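Local coordinates for homoserine O-acetyltransferase (Bacillus anthracis str. 'Ames Ancestor', PDB 3I1I), which probably catalyses the transfer of an acetyl group from acetyl-CoA to the hydroxyl of L-homoserine, a step toward methionine, on an alpha/beta-hydrolase scaffold, at residues Val7-Phe12 against Gly59-His64; Glu32-Leu37 against Ser55-Lys60; Phe51-His56 against Ser68-Gly73. All blocks are in the same frame, centred on the assembly; numbering follows the deposited sequence.

Contact 1 (Val7-Phe12 against Gly59-His64); sequences VKKEKF and GKYTAH
V7 and Y61 are the nearest backbone neighbours, their CA atoms 5.1 Å apart. The one hydrogen bond between the segments uses K60, the residue before Y61: V7 N donates to K60 O at 2.9 Å, nearly straight (172°). From here the chain 7-12 runs away from the loop 59-64 and enters strand 10-18. That strand is outermost in the chain's mixed eight-stranded sheet, at the antiparallel end of an alpha/beta-hydrolase fold, and E10 and F12 pair by backbone with Y31 and M29 of strand 24-34. Y61 reaches back beside the incoming chain, and V7 O lies at its ring edge, near the ring plane, 3.6 Å from CD1. V7 CG1, anti to the backbone N (chi1 170°), is thereby carried to 4.1 Å from Y61 CE1, while CG2 leans over the K60 peptide. K9 is bent at chi2 (86°), which brings its CD to 3.8 Å from Y61 OH. The K9 ammonium continues to D92 in a salt bridge and to H103 O and S55 OG in hydrogen bonds; Y61 OH bonds instead to E32, and the Y61 ring stacks with those of H56 and H103.

Contact 2 (Glu32-Leu37 against Ser55-Lys60); sequences ETYGTL and SHAAGK
Y34 lays one face of its ring over the methyl of A58, a CH-pi contact with CB 4.1 Å from the ring centroid and displaced toward the rim. The tyrosine ends strand 24-34, an antiparallel strand of the alpha/beta-hydrolase sheet, and segment 55-60 belongs to the long loop between strands 44-48 and 75-76. Backbone bonds to C90 and V88 join E32 and Y34 to strand 87-91, the neighbour across from strand 10-18, while both side chains reach into the loop. The loop folds round them through an inverse gamma turn centred on H56, with A57 N bonded to S55 O. E32 starts with CG wedged between its backbone N and carbonyl carbon (chi1 73°) and then extends, carrying the carboxylate across S55 and H56. Its two oxygens divide the work. OE1 takes the hydroxyl of S55 from above the carboxylate plane, OG to OE1 being 2.9 Å; each of these oxygens has a second partner, Y61 and K9 respectively. OE2 offers its syn lone pair to the imidazole, and H56 ND1 donates to it at 2.8 Å, close to the ring plane although carboxylate and ring planes stand 51° apart. Y34 OH gives its proton to the same E32 OE2 over 2.7 Å, from above the carboxylate plane. With several donors gripping it, this buried carboxylate is probably kept charged, and the bonds to both oxygens should restrict its rotation. The tyrosine oxygen accepts as well as donates: A58 N points to Y34 OH at 2.8 Å, with a bent N-H...O angle of 136°.

Contact 3 (Phe51-His56 against Ser68-Gly73); sequences FSATSH and SGWWDG
With chi1 at 55°, W70 holds its CG between its own backbone N and carbonyl carbon, turning the indole toward A53 and T54; H56 has CG anti to its backbone N (chi1 -159°), which sets the imidazole over G69. The indole N-H is spent on the backbone: W70 NE1 donates to T54 O at 2.9 Å, the acceptor lying near the plane of the ring system at its edge. A53 CB sits over the face of the five-membered ring, 4.1 Å from its centroid, a CH-pi contact next to that edge bond. Further along, W70 N donates to H56 O at 3.0 Å, so one tryptophan takes two carbonyls of the facing segment, one with its side chain and one with its main chain. G69 CA lies over one face of the H56 ring, 4.0 Å from the ring centroid. Within segment 51-56 an ST turn keeps the chain bent: T54 OG1 accepts from H56 N at 3.2 Å. Both segments belong to the loop that follows strand 44-48 in the alpha/beta-hydrolase fold, where further backbone bonds join the two arms of the loop, G69 to G59 and W71 to A57. W70 rests on I47 of that strand and P154 of strand 150-154. Its side chain comes near, without touching, the probable nucleophile elbow, a GxSxG pattern at G153, S155 and G157. Both cross-contact hydrogen bonds end on main-chain carbonyls, so W70 fixes the backbone of T54 and H56 rather than their side chains, and the ring faces of W70 and H56 pack on the A53 methyl and on G69 CA.

In the fold
All three contacts pin down the loop between strands 44-48 and 75-76. Contact 1 joins it to the chain entering strand 10-18, contact 2 to strand 24-34, and the two share G59 and K60; contact 3 folds the loop on itself and shares S55 and H56 with contact 2. Contact 2 is the buried one and relies on a carboxylate network, whereas contacts 1 and 3 are partly buried and use backbone carbonyls with aromatic packing. Contact 3 lies closest to the chain centre, about 10 Å between centres, against 17 and 19 Å for contacts 2 and 1. Polar side chains also link contacts 1 and 2, and a probable hydrogen bond from G59 N to D72 ties both to contact 3.

Contact 1 (Val7-Phe12 against Gly59-His64)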
# COMPACT_ATOMS: atom_id res chain seq x y z
N VAL A 7 -18.68 -9.61 -32.53
CA VAL A 7 -19.48 -8.85 -31.61
C VAL A 7 -19.46 -7.37 -31.97
O VAL A 7 -18.42 -6.82 -32.31
CB VAL A 7 -18.98 -9.03 -30.14
CG1 VAL A 7 -19.69 -8.02 -29.18
CG2 VAL A 7 -19.16 -10.49 -29.68
N LYS A 8 -20.61 -6.73 -31.85
CA LYS A 8 -20.73 -5.33 -32.19
C LYS A 8 -20.87 -4.52 -30.92
O LYS A 8 -21.70 -4.83 -30.09
CB LYS A 8 -21.96 -5.11 -33.08
CG LYS A 8 -21.81 -3.92 -34.05
CD LYS A 8 -23.04 -2.97 -34.07
CE LYS A 8 -22.65 -1.51 -34.49
NZ LYS A 8 -21.86 -1.45 -35.79
N LYS A 9 -20.07 -3.49 -30.76
CA LYS A 9 -20.23 -2.60 -29.63
C LYS A 9 -21.40 -1.67 -29.88
O LYS A 9 -21.55 -1.15 -30.98
CB LYS A 9 -18.95 -1.79 -29.42
CG LYS A 9 -18.92 -0.99 -28.10
CD LYS A 9 -18.40 -1.82 -26.93
CE LYS A 9 -18.50 -1.02 -25.61
NZ LYS A 9 -17.56 -1.53 -24.58
N GLU A 10 -22.24 -1.47 -28.88
CA GLU A 10 -23.32 -0.49 -28.96
C GLU A 10 -23.12 0.56 -27.89
O GLU A 10 -22.22 0.46 -27.02
CB GLU A 10 -24.66 -1.14 -28.70
CG GLU A 10 -24.90 -2.43 -29.41
CD GLU A 10 -25.42 -2.26 -30.80
OE1 GLU A 10 -25.82 -3.31 -31.36
OE2 GLU A 10 -25.43 -1.11 -31.35
N LYS A 11 -24.00 1.55 -27.92
CA LYS A 11 -23.91 2.70 -27.03
C LYS A 11 -25.29 3.07 -26.50
O LYS A 11 -26.23 3.16 -27.27
CB LYS A 11 -23.30 3.86 -27.83
CG LYS A 11 -23.27 5.19 -27.13
CD LYS A 11 -22.46 6.20 -27.97
CE LYS A 11 -22.53 7.62 -27.40
NZ LYS A 11 -21.48 8.56 -27.89
N PHE A 12 -25.42 3.26 -25.20
CA PHE A 12 -26.64 3.74 -24.58
C PHE A 12 -26.36 5.07 -23.89
O PHE A 12 -25.34 5.22 -23.21
CB PHE A 12 -27.13 2.73 -23.56
CG PHE A 12 -28.37 3.16 -22.81
CD1 PHE A 12 -29.58 3.32 -23.47
CD2 PHE A 12 -28.33 3.41 -21.44
CE1 PHE A 12 -30.73 3.71 -22.79
CE2 PHE A 12 -29.47 3.77 -20.74
CZ PHE A 12 -30.69 3.93 -21.43
N GLY A 59 -16.43 -13.46 -26.77
CA GLY A 59 -16.24 -13.32 -28.20
C GLY A 59 -15.15 -12.33 -28.53
O GLY A 59 -14.26 -12.08 -27.70
N LYS A 60 -15.22 -11.82 -29.77
CA LYS A 60 -14.20 -10.93 -30.32
C LYS A 60 -14.83 -9.86 -31.16
O LYS A 60 -15.88 -10.07 -31.77
CB LYS A 60 -13.24 -11.69 -31.22
CG LYS A 60 -12.77 -13.04 -30.72
CD LYS A 60 -11.57 -13.50 -31.55
CE LYS A 60 -10.97 -14.79 -31.05
NZ LYS A 60 -9.58 -15.05 -31.58
N TYR A 61 -14.14 -8.72 -31.22
CA TYR A 61 -14.57 -7.58 -32.00
C TYR A 61 -14.08 -7.65 -33.47
O TYR A 61 -14.66 -7.03 -34.34
CB TYR A 61 -14.07 -6.29 -31.38
CG TYR A 61 -14.64 -5.94 -30.03
CD1 TYR A 61 -16.02 -5.82 -29.84
CD2 TYR A 61 -13.80 -5.68 -28.96
CE1 TYR A 61 -16.55 -5.49 -28.59
CE2 TYR A 61 -14.31 -5.34 -27.72
CZ TYR A 61 -15.69 -5.24 -27.54
OH TYR A 61 -16.19 -4.90 -26.32
N THR A 62 -12.98 -8.35 -33.73
CA THR A 62 -12.55 -8.66 -35.12
C THR A 62 -12.04 -10.09 -35.08
O THR A 62 -11.68 -10.60 -34.01
CB THR A 62 -11.41 -7.72 -35.63
OG1 THR A 62 -10.15 -8.15 -35.12
CG2 THR A 62 -11.63 -6.26 -35.18
N ALA A 63 -12.00 -10.74 -36.23
CA ALA A 63 -11.50 -12.12 -36.25
C ALA A 63 -9.99 -12.20 -36.01
O ALA A 63 -9.47 -13.27 -35.78
CB ALA A 63 -11.90 -12.84 -37.54
N HIS A 64 -9.28 -11.08 -36.01
CA HIS A 64 -7.85 -11.10 -35.71
C HIS A 64 -7.53 -10.65 -34.28
O HIS A 64 -6.38 -10.34 -33.98
CB HIS A 64 -7.05 -10.25 -36.73
CG HIS A 64 -7.38 -8.79 -36.73
ND1 HIS A 64 -6.88 -7.91 -35.79
CD2 HIS A 64 -8.17 -8.05 -37.55
CE1 HIS A 64 -7.35 -6.70 -36.03
NE2 HIS A 64 -8.14 -6.75 -37.09

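Contact 2 (Glu32-Leu37 against Ser55-Lys60)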
# COMPACT_ATOMS: atom_id res chain seq x y z
N GLU A 32 -22.78 -4.64 -25.18
CA GLU A 32 -22.71 -5.56 -26.28
C GLU A 32 -23.55 -6.75 -25.90
O GLU A 32 -23.79 -6.96 -24.73
CB GLU A 32 -21.25 -5.92 -26.60
CG GLU A 32 -20.57 -6.83 -25.59
CD GLU A 32 -19.08 -6.86 -25.78
OE1 GLU A 32 -18.48 -5.78 -25.64
OE2 GLU A 32 -18.51 -7.97 -26.04
N THR A 33 -24.03 -7.50 -26.90
CA THR A 33 -24.97 -8.61 -26.68
C THR A 33 -24.55 -9.82 -27.50
O THR A 33 -23.84 -9.69 -28.49
CB THR A 33 -26.45 -8.23 -27.07
OG1 THR A 33 -26.60 -8.23 -28.51
CG2 THR A 33 -26.86 -6.84 -26.51
N TYR A 34 -24.98 -10.99 -27.08
CA TYR A 34 -24.68 -12.23 -27.75
C TYR A 34 -25.96 -13.07 -27.76
O TYR A 34 -26.79 -12.97 -26.86
CB TYR A 34 -23.57 -13.01 -27.04
CG TYR A 34 -22.51 -12.18 -26.35
CD1 TYR A 34 -21.48 -11.57 -27.08
CD2 TYR A 34 -22.49 -12.03 -24.97
CE1 TYR A 34 -20.49 -10.80 -26.44
CE2 TYR A 34 -21.50 -11.28 -24.33
CZ TYR A 34 -20.50 -10.66 -25.07
OH TYR A 34 -19.51 -9.93 -24.43
N GLY A 35 -26.12 -13.91 -28.79
CA GLY A 35 -27.36 -14.68 -28.94
C GLY A 35 -28.54 -13.85 -29.42
O GLY A 35 -28.39 -12.72 -29.87
N THR A 36 -29.73 -14.43 -29.28
CA THR A 36 -30.94 -13.90 -29.86
C THR A 36 -32.05 -13.77 -28.83
O THR A 36 -32.38 -14.73 -28.12
CB THR A 36 -31.43 -14.84 -31.00
OG1 THR A 36 -30.35 -15.08 -31.89
CG2 THR A 36 -32.60 -14.26 -31.80
N LEU A 37 -32.66 -12.60 -28.78
CA LEU A 37 -33.78 -12.36 -27.89
C LEU A 37 -34.99 -13.16 -28.39
O LEU A 37 -35.30 -13.12 -29.55
CB LEU A 37 -34.06 -10.87 -27.91
CG LEU A 37 -35.01 -10.25 -26.88
CD1 LEU A 37 -34.49 -10.50 -25.44
CD2 LEU A 37 -35.16 -8.76 -27.23
N SER A 55 -17.27 -4.21 -20.92
CA SER A 55 -18.44 -4.94 -21.42
C SER A 55 -18.09 -6.25 -22.19
O SER A 55 -18.96 -7.09 -22.42
CB SER A 55 -19.26 -4.02 -22.35
OG SER A 55 -18.56 -3.80 -23.57
N HIS A 56 -16.83 -6.40 -22.57
CA HIS A 56 -16.39 -7.52 -23.41
C HIS A 56 -16.28 -8.82 -22.65
O HIS A 56 -15.20 -9.33 -22.40
CB HIS A 56 -15.05 -7.18 -24.07
CG HIS A 56 -14.77 -8.00 -25.29
ND1 HIS A 56 -15.76 -8.32 -26.20
CD2 HIS A 56 -13.62 -8.53 -25.77
CE1 HIS A 56 -15.23 -9.05 -27.17
NE2 HIS A 56 -13.93 -9.19 -26.93
N ALA A 57 -17.43 -9.35 -22.27
CA ALA A 57 -17.50 -10.59 -21.52
C ALA A 57 -17.20 -11.82 -22.39
O ALA A 57 -16.84 -12.86 -21.87
CB ALA A 57 -18.89 -10.74 -20.88
N ALA A 58 -17.43 -11.72 -23.70
CA ALA A 58 -17.24 -12.89 -24.59
C ALA A 58 -16.97 -12.49 -26.04
O ALA A 58 -17.19 -11.35 -26.47
CB ALA A 58 -18.44 -13.85 -24.51
N GLY A 59 -16.43 -13.46 -26.77
CA GLY A 59 -16.24 -13.32 -28.20
C GLY A 59 -15.15 -12.33 -28.53
O GLY A 59 -14.26 -12.08 -27.70
N LYS A 60 -15.22 -11.82 -29.77
CA LYS A 60 -14.20 -10.93 -30.32
C LYS A 60 -14.83 -9.86 -31.16
O LYS A 60 -15.88 -10.07 -31.77
CB LYS A 60 -13.24 -11.69 -31.22
CG LYS A 60 -12.77 -13.04 -30.72
CD LYS A 60 -11.57 -13.50 -31.55
CE LYS A 60 -10.97 -14.79 -31.05
NZ LYS A 60 -9.58 -15.05 -31.58

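Contact 3 (Phe51-His56 against Ser68-Gly73)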
# COMPACT_ATOMS: atom_id res chain seq x y z
N PHE A 51 -13.71 -5.10 -11.66
CA PHE A 51 -12.97 -3.83 -11.44
C PHE A 51 -12.32 -3.23 -12.68
O PHE A 51 -12.69 -2.15 -13.11
CB PHE A 51 -11.88 -4.03 -10.33
CG PHE A 51 -11.26 -2.73 -9.82
CD1 PHE A 51 -11.66 -2.18 -8.63
CD2 PHE A 51 -10.27 -2.08 -10.54
CE1 PHE A 51 -11.11 -1.00 -8.17
CE2 PHE A 51 -9.72 -0.89 -10.10
CZ PHE A 51 -10.14 -0.36 -8.91
N SER A 52 -11.36 -3.93 -13.23
CA SER A 52 -10.54 -3.39 -14.33
C SER A 52 -10.98 -3.82 -15.74
O SER A 52 -10.31 -3.48 -16.70
CB SER A 52 -9.08 -3.84 -14.15
OG SER A 52 -9.11 -5.26 -13.95
N ALA A 53 -12.08 -4.56 -15.84
CA ALA A 53 -12.58 -5.07 -17.14
C ALA A 53 -13.53 -4.10 -17.86
O ALA A 53 -13.51 -2.90 -17.60
CB ALA A 53 -13.25 -6.45 -16.96
N THR A 54 -14.34 -4.63 -18.77
CA THR A 54 -15.19 -3.88 -19.68
C THR A 54 -16.41 -4.74 -20.05
O THR A 54 -16.53 -5.87 -19.60
CB THR A 54 -14.44 -3.49 -21.01
OG1 THR A 54 -14.27 -4.64 -21.88
CG2 THR A 54 -13.09 -2.88 -20.73
N SER A 55 -17.27 -4.21 -20.92
CA SER A 55 -18.44 -4.94 -21.42
C SER A 55 -18.09 -6.25 -22.19
O SER A 55 -18.96 -7.09 -22.42
CB SER A 55 -19.26 -4.02 -22.35
OG SER A 55 -18.56 -3.80 -23.57
N HIS A 56 -16.83 -6.40 -22.57
CA HIS A 56 -16.39 -7.52 -23.41
C HIS A 56 -16.28 -8.82 -22.65
O HIS A 56 -15.20 -9.33 -22.40
CB HIS A 56 -15.05 -7.18 -24.07
CG HIS A 56 -14.77 -8.00 -25.29
ND1 HIS A 56 -15.76 -8.32 -26.20
CD2 HIS A 56 -13.62 -8.53 -25.77
CE1 HIS A 56 -15.23 -9.05 -27.17
NE2 HIS A 56 -13.93 -9.19 -26.93
N SER A 68 -10.07 -13.29 -26.51
CA SER A 68 -11.50 -13.19 -26.39
C SER A 68 -11.88 -12.51 -25.08
O SER A 68 -11.05 -12.26 -24.25
CB SER A 68 -12.11 -14.58 -26.39
OG SER A 68 -11.64 -15.30 -27.48
N GLY A 69 -13.16 -12.25 -24.91
CA GLY A 69 -13.65 -11.56 -23.73
C GLY A 69 -13.45 -12.34 -22.45
O GLY A 69 -13.25 -13.54 -22.46
N TRP A 70 -13.57 -11.64 -21.35
CA TRP A 70 -13.03 -12.12 -20.07
C TRP A 70 -13.74 -13.34 -19.44
O TRP A 70 -13.19 -13.99 -18.54
CB TRP A 70 -12.92 -10.94 -19.12
CG TRP A 70 -14.16 -10.19 -18.92
CD1 TRP A 70 -14.51 -9.03 -19.52
CD2 TRP A 70 -15.26 -10.56 -18.07
NE1 TRP A 70 -15.75 -8.64 -19.10
CE2 TRP A 70 -16.23 -9.55 -18.20
CE3 TRP A 70 -15.49 -11.62 -17.19
CZ2 TRP A 70 -17.46 -9.57 -17.48
CZ3 TRP A 70 -16.71 -11.64 -16.46
CH2 TRP A 70 -17.68 -10.62 -16.63
N TRP A 71 -14.94 -13.68 -19.90
CA TRP A 71 -15.66 -14.88 -19.45
C TRP A 71 -16.04 -15.76 -20.64
O TRP A 71 -17.06 -16.48 -20.61
CB TRP A 71 -16.91 -14.51 -18.61
CG TRP A 71 -16.87 -14.88 -17.15
CD1 TRP A 71 -15.80 -15.35 -16.45
CD2 TRP A 71 -17.94 -14.78 -16.20
NE1 TRP A 71 -16.14 -15.57 -15.13
CE2 TRP A 71 -17.45 -15.21 -14.95
CE3 TRP A 71 -19.27 -14.34 -16.29
CZ2 TRP A 71 -18.23 -15.25 -13.80
CZ3 TRP A 71 -20.07 -14.38 -15.14
CH2 TRP A 71 -19.54 -14.84 -13.91
N ASP A 72 -15.19 -15.73 -21.67
CA ASP A 72 -15.50 -16.42 -22.93
C ASP A 72 -15.74 -17.90 -22.74
O ASP A 72 -16.61 -18.48 -23.40
CB ASP A 72 -14.40 -16.21 -23.97
CG ASP A 72 -14.82 -16.72 -25.35
OD1 ASP A 72 -15.63 -16.04 -26.04
OD2 ASP A 72 -14.36 -17.82 -25.72
N GLY A 73 -14.99 -18.52 -21.83
CA GLY A 73 -15.17 -19.93 -21.56
C GLY A 73 -16.54 -20.33 -21.04
O GLY A 73 -16.92 -21.49 -21.17